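PDB 3TZG: DUF4595 domain-containing protein from Bacteroides vulgatus, which is of unknown function but folds as a porin-like, mostly antiparallel beta barrel. Local coordinates for residues C82-G87 and S110-T115; E89-D94 and D117-K122; R230-V233 and K239-S242. All coordinates share one frame; numbering follows the deposited sequence.

How the contacts relate
Contact 1 and contact 2 are two overlapping reaches across the same curved patch of antiparallel strands, their centres only about 4 Å apart. In contact 1, strand 74-85 meets strand 105-114 across strand 90-102; in contact 2, strand 90-102 meets strand 120-130 across strand 105-114, so the segments interleave along the chain. Backbone pairing ties them together: Leu84 N lies 2.8 Å from Tyr91 O, a probable hydrogen bond, and Leu84 also touches Leu121. Contact 3 is a direct hairpin pairing farther along the barrel wall, its centre about 28 Å from that of contact 1 and 32 Å from that of contact 2. No active site is known.

Contact 1. Residues C82-G87 and S110-T115; sequences CMLKVG and SDYRAT
Leu84 lies across the ring of Tyr112 at about a right angle, while Cys82 meets the same ring from its rim. The two approaches differ clearly. Leu84 CD1 sits over one face, 3.7 Å from Tyr112 CE1, and makes a CH-pi contact 4.0 Å from the ring centroid, displaced from the centre toward the rim. The second methyl of the fork, CD2, lies nearer the root of the ring, 4.0 Å from Tyr112 CB, so the branched end of the leucine spans the tyrosine from its CB to CE1. Leu84 holds CG anti to its backbone N (chi1 -173°), and this extends the fork toward the neighbouring side chain. Leucine suits the place because its two methyls can cover a flat ring along its length.

Cys82 uses only its sulfur. SG lies in the plane of the Tyr112 ring, 3.8 Å from CE1 and 5.1 Å from the centroid, a sulfur-aromatic contact at the edge. CE1 is thus met from two directions, by a methyl above and by sulfur beside it. The thiol is small and polarisable, which fits a buried position against an aromatic C-H.

A tyrosine suits strand 105-114 because its ring is apolar while its tip remains polar: OH is hydrogen-bonded to Asp179, with Lys95 a weaker partner. Strand 90-102 runs between the two strands, pairing with both. Side chains meeting over an intervening strand, with the CA atoms of Leu84 and Tyr112 8.5 Å apart, are consistent with the inward-curving wall of an antiparallel beta barrel.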
loop_
_atom_site.group_PDB
_atom_site.type_symbol
_atom_site.label_atom_id
_atom_site.label_comp_id
_atom_site.label_asym_id
_atom_site.label_seq_id
_atom_site.Cartn_x
_atom_site.Cartn_y
_atom_site.Cartn_z
ATOM N N CYS A 82 9.608 -5.504 -11.373
ATOM C CA CYS A 82 9.081 -4.157 -11.538
ATOM C C CYS A 82 10.048 -3.273 -12.292
ATOM O O CYS A 82 11.192 -3.648 -12.527
ATOM C CB CYS A 82 8.777 -3.560 -10.170
ATOM S SG CYS A 82 10.223 -3.408 -9.099
HETATM N N MSE A 83 9.578 -2.079 -12.644
HETATM C CA MSE A 83 10.356 -1.012 -13.256
HETATM C C MSE A 83 10.764 -0.103 -12.144
HETATM O O MSE A 83 9.926 0.204 -11.298
HETATM C CB MSE A 83 9.541 -0.290 -14.334
HETATM C CG MSE A 83 9.051 -1.208 -15.442
HETATM SE SE MSE A 83 10.493 -2.154 -16.404
HETATM C CE MSE A 83 11.677 -0.617 -16.915
ATOM N N LEU A 84 12.032 0.261 -12.056
ATOM C CA LEU A 84 12.456 1.118 -10.963
ATOM C C LEU A 84 13.152 2.350 -11.504
ATOM O O LEU A 84 14.138 2.234 -12.235
ATOM C CB LEU A 84 13.384 0.354 -9.982
ATOM C CG LEU A 84 13.790 1.082 -8.689
ATOM C CD1 LEU A 84 12.717 0.977 -7.659
ATOM C CD2 LEU A 84 15.041 0.506 -8.124
ATOM N N LYS A 85 12.636 3.535 -11.148
ATOM C CA LYS A 85 13.261 4.803 -11.530
ATOM C C LYS A 85 14.366 5.071 -10.526
ATOM O O LYS A 85 14.062 5.268 -9.345
ATOM C CB LYS A 85 12.232 5.954 -11.600
ATOM N N VAL A 86 15.644 4.960 -10.954
ATOM C CA VAL A 86 16.753 5.184 -10.029
ATOM C C VAL A 86 17.159 6.663 -10.225
ATOM O O VAL A 86 16.489 7.533 -9.656
ATOM C CB VAL A 86 17.935 4.162 -10.129
ATOM C CG1 VAL A 86 18.938 4.374 -8.997
ATOM C CG2 VAL A 86 17.423 2.725 -10.073
ATOM N N GLY A 87 18.176 6.946 -11.034
ATOM C CA GLY A 87 18.590 8.324 -11.260
ATOM C C GLY A 87 17.654 9.037 -12.206
ATOM O O GLY A 87 16.549 9.431 -11.823
ATOM N N SER A 110 13.222 -4.634 1.812
ATOM C CA SER A 110 13.293 -4.924 0.375
ATOM C C SER A 110 14.640 -4.621 -0.229
ATOM O O SER A 110 15.284 -3.628 0.116
ATOM C CB SER A 110 12.252 -4.123 -0.388
ATOM O OG SER A 110 10.932 -4.467 0.007
ATOM N N ASP A 111 15.059 -5.483 -1.151
ATOM C CA ASP A 111 16.288 -5.311 -1.912
ATOM C C ASP A 111 15.958 -5.364 -3.364
ATOM O O ASP A 111 15.272 -6.291 -3.822
ATOM C CB ASP A 111 17.358 -6.336 -1.545
ATOM C CG ASP A 111 18.137 -5.896 -0.343
ATOM O OD1 ASP A 111 18.964 -4.983 -0.489
ATOM O OD2 ASP A 111 17.868 -6.419 0.769
ATOM N N TYR A 112 16.385 -4.310 -4.069
ATOM C CA TYR A 112 16.209 -4.120 -5.494
ATOM C C TYR A 112 17.498 -4.347 -6.237
ATOM O O TYR A 112 18.482 -3.664 -5.966
ATOM C CB TYR A 112 15.714 -2.708 -5.769
ATOM C CG TYR A 112 14.294 -2.419 -5.356
ATOM C CD1 TYR A 112 13.240 -2.607 -6.246
ATOM C CD2 TYR A 112 14.017 -1.807 -4.142
ATOM C CE1 TYR A 112 11.937 -2.249 -5.914
ATOM C CE2 TYR A 112 12.718 -1.428 -3.802
ATOM C CZ TYR A 112 11.679 -1.660 -4.689
ATOM O OH TYR A 112 10.393 -1.302 -4.361
ATOM N N ARG A 113 17.495 -5.301 -7.175
ATOM C CA ARG A 113 18.607 -5.634 -8.072
ATOM C C ARG A 113 18.145 -5.602 -9.539
ATOM O O ARG A 113 16.998 -5.925 -9.831
ATOM C CB ARG A 113 19.181 -7.015 -7.744
ATOM C CG ARG A 113 20.112 -7.113 -6.542
ATOM C CD ARG A 113 20.164 -8.584 -6.227
ATOM N NE ARG A 113 20.865 -9.003 -5.023
ATOM C CZ ARG A 113 21.195 -10.271 -4.783
ATOM N NH1 ARG A 113 20.930 -11.217 -5.677
ATOM N NH2 ARG A 113 21.825 -10.598 -3.669
ATOM N N ALA A 114 19.042 -5.240 -10.460
ATOM C CA ALA A 114 18.727 -5.250 -11.881
ATOM C C ALA A 114 18.587 -6.693 -12.351
ATOM O O ALA A 114 19.372 -7.542 -11.915
ATOM C CB ALA A 114 19.805 -4.525 -12.654
ATOM N N THR A 115 17.549 -6.992 -13.170
ATOM C CA THR A 115 17.303 -8.345 -13.704
ATOM C C THR A 115 18.490 -8.801 -14.586
ATOM O O THR A 115 18.935 -9.950 -14.504
ATOM C CB THR A 115 15.991 -8.396 -14.509
ATOM O OG1 THR A 115 16.117 -7.562 -15.662
ATOM C CG2 THR A 115 14.781 -7.984 -13.707
#

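Contact 2. Residues E89-D94 and D117-K122; sequences EVYEAD and DYRFLK
Tyr91 reaches from strand 90-102 to meet both Leu121 and Arg119, an aliphatic neighbour at its root and a charged one along its ring. At the start of the side chain, Tyr91 CB has Leu121 CD1 beside it at 4.2 Å. Beyond CG, Leu121 CD2 approaches Tyr91 CD2 obliquely, also at 4.2 Å. Arg119 comes in on the same side of the ring plane but over the CD1-CE1 half, NH2 3.4 Å from CD1 and NH1 3.5 Å from CE1. Farther out, CZ is 3.6 Å from the same NH1, which stands over one ring face, offset toward the rim; the hydroxyl at the tip comes no closer to it than 4.0 Å.

The guanidinium does not lie flat on the ring. Its plane is turned 76° from that of the tyrosine, and it presents an edge to the aromatic face in an off-centre cation-pi contact. The arginine chain is extended out to CD and then bends at chi3 (52°), which turns the guanidinium toward the ring. Asp117 OD1, two residues earlier in the loop, takes a weak hydrogen bond from NE that forms part of a salt bridge. Tyrosine suits this partly exposed position because it offers a pi face for the cation and carbon for the leucine. With only an alanine here, the Arg119 guanidinium would probably lose its aromatic partner, and a gap would open beside the Leu121 methyls.

Deeper in, Leu121 CD1 packs against Ala93 CB at 3.8 Å, where a small residue admits the leucine fork. Leu121 belongs to a classic beta bulge opposite Tyr112, and it also touches Ala114 of strand 105-114, which lies between strands 90-102 and 120-130, and Leu84 of strand 74-85.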
loop_
_atom_site.group_PDB
_atom_site.type_symbol
_atom_site.label_atom_id
_atom_site.label_comp_id
_atom_site.label_asym_id
_atom_site.label_seq_id
_atom_site.Cartn_x
_atom_site.Cartn_y
_atom_site.Cartn_z
ATOM N N GLU A 89 17.240 7.545 -15.486
ATOM C CA GLU A 89 16.737 6.363 -16.193
ATOM C C GLU A 89 15.934 5.423 -15.255
ATOM O O GLU A 89 15.963 5.565 -14.024
ATOM C CB GLU A 89 17.909 5.593 -16.837
ATOM N N VAL A 90 15.198 4.482 -15.876
ATOM C CA VAL A 90 14.369 3.463 -15.226
ATOM C C VAL A 90 14.969 2.064 -15.601
ATOM O O VAL A 90 15.400 1.855 -16.748
ATOM C CB VAL A 90 12.852 3.629 -15.594
ATOM C CG1 VAL A 90 12.608 3.539 -17.102
ATOM C CG2 VAL A 90 11.960 2.650 -14.836
ATOM N N TYR A 91 15.036 1.139 -14.613
ATOM C CA TYR A 91 15.602 -0.206 -14.796
ATOM C C TYR A 91 14.602 -1.322 -14.508
ATOM O O TYR A 91 13.796 -1.205 -13.585
ATOM C CB TYR A 91 16.821 -0.411 -13.876
ATOM C CG TYR A 91 17.949 0.558 -14.142
ATOM C CD1 TYR A 91 18.855 0.336 -15.173
ATOM C CD2 TYR A 91 18.098 1.709 -13.378
ATOM C CE1 TYR A 91 19.864 1.254 -15.460
ATOM C CE2 TYR A 91 19.108 2.632 -13.647
ATOM C CZ TYR A 91 19.992 2.400 -14.690
ATOM O OH TYR A 91 20.990 3.305 -14.958
ATOM N N GLU A 92 14.684 -2.425 -15.286
ATOM C CA GLU A 92 13.878 -3.623 -15.034
ATOM C C GLU A 92 14.548 -4.324 -13.880
ATOM O O GLU A 92 15.654 -4.857 -14.025
ATOM C CB GLU A 92 13.737 -4.505 -16.277
ATOM C CG GLU A 92 12.865 -5.717 -16.026
ATOM C CD GLU A 92 12.846 -6.765 -17.113
ATOM O OE1 GLU A 92 13.634 -6.651 -18.082
ATOM O OE2 GLU A 92 12.060 -7.728 -16.970
ATOM N N ALA A 93 13.931 -4.205 -12.708
ATOM C CA ALA A 93 14.486 -4.676 -11.464
ATOM C C ALA A 93 13.769 -5.902 -10.902
ATOM O O ALA A 93 12.638 -6.195 -11.264
ATOM C CB ALA A 93 14.422 -3.550 -10.440
ATOM N N ASP A 94 14.484 -6.631 -10.026
ATOM C CA ASP A 94 13.987 -7.739 -9.239
ATOM C C ASP A 94 13.993 -7.305 -7.788
ATOM O O ASP A 94 15.016 -6.829 -7.283
ATOM C CB ASP A 94 14.762 -9.043 -9.468
ATOM C CG ASP A 94 13.953 -9.999 -10.338
ATOM O OD1 ASP A 94 12.816 -10.397 -9.911
ATOM O OD2 ASP A 94 14.427 -10.337 -11.445
ATOM N N ASP A 117 22.090 -7.816 -14.879
ATOM C CA ASP A 117 23.399 -8.168 -14.327
ATOM C C ASP A 117 23.429 -8.286 -12.776
ATOM O O ASP A 117 24.525 -8.316 -12.216
ATOM C CB ASP A 117 24.431 -7.101 -14.772
ATOM C CG ASP A 117 24.176 -5.673 -14.294
ATOM O OD1 ASP A 117 23.000 -5.339 -13.987
ATOM O OD2 ASP A 117 25.138 -4.873 -14.281
ATOM N N TYR A 118 22.260 -8.377 -12.095
ATOM C CA TYR A 118 22.130 -8.533 -10.626
ATOM C C TYR A 118 22.689 -7.313 -9.847
ATOM O O TYR A 118 22.810 -7.380 -8.621
ATOM C CB TYR A 118 22.825 -9.820 -10.112
ATOM C CG TYR A 118 22.188 -11.114 -10.575
ATOM C CD1 TYR A 118 21.059 -11.625 -9.937
ATOM C CD2 TYR A 118 22.761 -11.871 -11.599
ATOM C CE1 TYR A 118 20.467 -12.818 -10.354
ATOM C CE2 TYR A 118 22.185 -13.074 -12.017
ATOM C CZ TYR A 118 21.029 -13.537 -11.395
ATOM O OH TYR A 118 20.421 -14.710 -11.769
ATOM N N ARG A 119 23.034 -6.221 -10.550
ATOM C CA ARG A 119 23.563 -4.986 -9.972
ATOM C C ARG A 119 22.595 -4.462 -8.937
ATOM O O ARG A 119 21.397 -4.377 -9.204
ATOM C CB ARG A 119 23.806 -3.964 -11.100
ATOM C CG ARG A 119 23.804 -2.472 -10.751
ATOM C CD ARG A 119 24.112 -1.654 -11.994
ATOM N NE ARG A 119 23.239 -2.001 -13.130
ATOM C CZ ARG A 119 22.219 -1.265 -13.574
ATOM N NH1 ARG A 119 21.947 -0.086 -13.024
ATOM N NH2 ARG A 119 21.496 -1.681 -14.604
ATOM N N PHE A 120 23.111 -4.181 -7.731
ATOM C CA PHE A 120 22.322 -3.640 -6.628
ATOM C C PHE A 120 21.866 -2.217 -6.962
ATOM O O PHE A 120 22.681 -1.376 -7.351
ATOM C CB PHE A 120 23.134 -3.664 -5.322
ATOM C CG PHE A 120 22.395 -3.026 -4.170
ATOM C CD1 PHE A 120 21.389 -3.720 -3.496
ATOM C CD2 PHE A 120 22.674 -1.714 -3.783
ATOM C CE1 PHE A 120 20.682 -3.116 -2.460
ATOM C CE2 PHE A 120 21.970 -1.117 -2.739
ATOM C CZ PHE A 120 20.986 -1.824 -2.080
ATOM N N LEU A 121 20.585 -1.939 -6.771
ATOM C CA LEU A 121 20.026 -0.636 -7.123
ATOM C C LEU A 121 19.500 0.161 -5.927
ATOM O O LEU A 121 19.642 1.396 -5.922
ATOM C CB LEU A 121 18.849 -0.831 -8.115
ATOM C CG LEU A 121 19.134 -1.515 -9.457
ATOM C CD1 LEU A 121 17.854 -1.958 -10.115
ATOM C CD2 LEU A 121 19.882 -0.616 -10.380
ATOM N N LYS A 122 18.815 -0.526 -4.977
ATOM C CA LYS A 122 18.122 0.131 -3.866
ATOM C C LYS A 122 17.765 -0.823 -2.716
ATOM O O LYS A 122 17.401 -1.984 -2.939
ATOM C CB LYS A 122 16.813 0.713 -4.428
ATOM C CG LYS A 122 16.193 1.847 -3.667
ATOM C CD LYS A 122 14.912 2.286 -4.396
ATOM C CE LYS A 122 13.997 3.194 -3.592
ATOM N NZ LYS A 122 14.645 4.482 -3.220
#

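Contact 3. Residues R230-V233 and K239-S242; sequences RIEV and KLLS
A beta hairpin joins strands 227-235 and 239-247, and near its turn Val233 faces a classic bulge formed by Leu241 and Ser242. Val233 N donates to Ser242 O at 3.0 Å. The oxygen of Val233 receives Leu241 N at 2.8 Å and a weak bond from Ser242 N at 3.5 Å. One carbonyl thus serves two successive amides, as the extra residue of the bulge requires. Ser242 O also receives a CA-H...O contact from Glu232.

Val233 and Ser242 put their side chains on the same face: Ser242 OG lies 3.7 Å from Val233 CG2, and the small serine leaves room for the branched valine. Glu232 and Leu240 cross at about a right angle, the leucine methyl CD1 resting 3.7 Å from Glu232 CG. The glutamate stem, extended at chi2 (-179°), runs past that methyl from CB to CD. Glutamate suits the place because its methylene stem offers carbon to the leucine while its carboxylate reaches onward, OE2 in charge contact with Arg230 and OE1 weakly bonded to Asn220.

Strand 213-224 pairs with strand 227-235 on the side away from strand 239-247, and its Val217 touches both Val233 and Leu241.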
loop_
_atom_site.group_PDB
_atom_site.type_symbol
_atom_site.label_atom_id
_atom_site.label_comp_id
_atom_site.label_asym_id
_atom_site.label_seq_id
_atom_site.Cartn_x
_atom_site.Cartn_y
_atom_site.Cartn_z
ATOM N N ARG A 230 -15.671 7.734 -1.336
ATOM C CA ARG A 230 -14.653 8.651 -1.843
ATOM C C ARG A 230 -13.564 8.880 -0.789
ATOM O O ARG A 230 -13.863 9.246 0.353
ATOM C CB ARG A 230 -15.231 10.000 -2.305
ATOM C CG ARG A 230 -14.171 10.825 -3.010
ATOM C CD ARG A 230 -14.408 12.287 -2.936
ATOM N NE ARG A 230 -15.272 12.777 -3.999
ATOM C CZ ARG A 230 -15.679 14.045 -4.090
ATOM N NH1 ARG A 230 -15.332 14.938 -3.145
ATOM N NH2 ARG A 230 -16.480 14.422 -5.083
ATOM N N ILE A 231 -12.302 8.694 -1.202
ATOM C CA ILE A 231 -11.112 8.935 -0.379
ATOM C C ILE A 231 -10.321 10.067 -1.021
ATOM O O ILE A 231 -9.987 9.975 -2.199
ATOM C CB ILE A 231 -10.242 7.666 -0.177
ATOM C CG1 ILE A 231 -11.080 6.477 0.396
ATOM C CG2 ILE A 231 -9.048 7.997 0.724
ATOM C CD1 ILE A 231 -10.352 5.176 0.525
ATOM N N GLU A 232 -10.063 11.147 -0.269
ATOM C CA GLU A 232 -9.311 12.310 -0.762
ATOM C C GLU A 232 -8.194 12.684 0.163
ATOM O O GLU A 232 -8.342 12.565 1.374
ATOM C CB GLU A 232 -10.208 13.533 -0.938
ATOM C CG GLU A 232 -11.012 13.552 -2.210
ATOM C CD GLU A 232 -11.869 14.790 -2.370
ATOM O OE1 GLU A 232 -12.290 15.368 -1.339
ATOM O OE2 GLU A 232 -12.154 15.161 -3.534
ATOM N N VAL A 233 -7.084 13.165 -0.392
ATOM C CA VAL A 233 -5.955 13.622 0.415
ATOM C C VAL A 233 -5.646 15.051 -0.058
ATOM O O VAL A 233 -5.351 15.277 -1.237
ATOM C CB VAL A 233 -4.737 12.654 0.373
ATOM C CG1 VAL A 233 -3.551 13.230 1.154
ATOM C CG2 VAL A 233 -5.124 11.270 0.918
ATOM N N LYS A 239 -5.550 22.104 -2.124
ATOM C CA LYS A 239 -4.748 21.385 -3.125
ATOM C C LYS A 239 -5.034 19.882 -3.016
ATOM O O LYS A 239 -4.634 19.238 -2.048
ATOM C CB LYS A 239 -3.243 21.687 -2.993
ATOM C CG LYS A 239 -2.376 21.065 -4.081
ATOM C CD LYS A 239 -0.902 21.288 -3.800
ATOM C CE LYS A 239 0.030 20.656 -4.812
ATOM N NZ LYS A 239 -0.015 21.345 -6.133
ATOM N N LEU A 240 -5.771 19.340 -4.003
ATOM C CA LEU A 240 -6.127 17.926 -4.037
ATOM C C LEU A 240 -4.928 17.143 -4.521
ATOM O O LEU A 240 -4.396 17.450 -5.583
ATOM C CB LEU A 240 -7.372 17.689 -4.922
ATOM C CG LEU A 240 -7.940 16.269 -4.987
ATOM C CD1 LEU A 240 -8.429 15.804 -3.649
ATOM C CD2 LEU A 240 -9.073 16.217 -5.922
ATOM N N LEU A 241 -4.464 16.185 -3.722
ATOM C CA LEU A 241 -3.281 15.402 -4.062
ATOM C C LEU A 241 -3.678 14.060 -4.608
ATOM O O LEU A 241 -2.963 13.551 -5.454
ATOM C CB LEU A 241 -2.322 15.220 -2.860
ATOM C CG LEU A 241 -1.839 16.504 -2.127
ATOM C CD1 LEU A 241 -0.941 16.171 -1.002
ATOM C CD2 LEU A 241 -1.164 17.495 -3.060
ATOM N N SER A 242 -4.789 13.467 -4.128
ATOM C CA SER A 242 -5.325 12.192 -4.639
ATOM C C SER A 242 -6.815 12.076 -4.362
ATOM O O SER A 242 -7.308 12.553 -3.335
ATOM C CB SER A 242 -4.602 10.990 -4.046
ATOM O OG SER A 242 -5.049 10.717 -2.732
#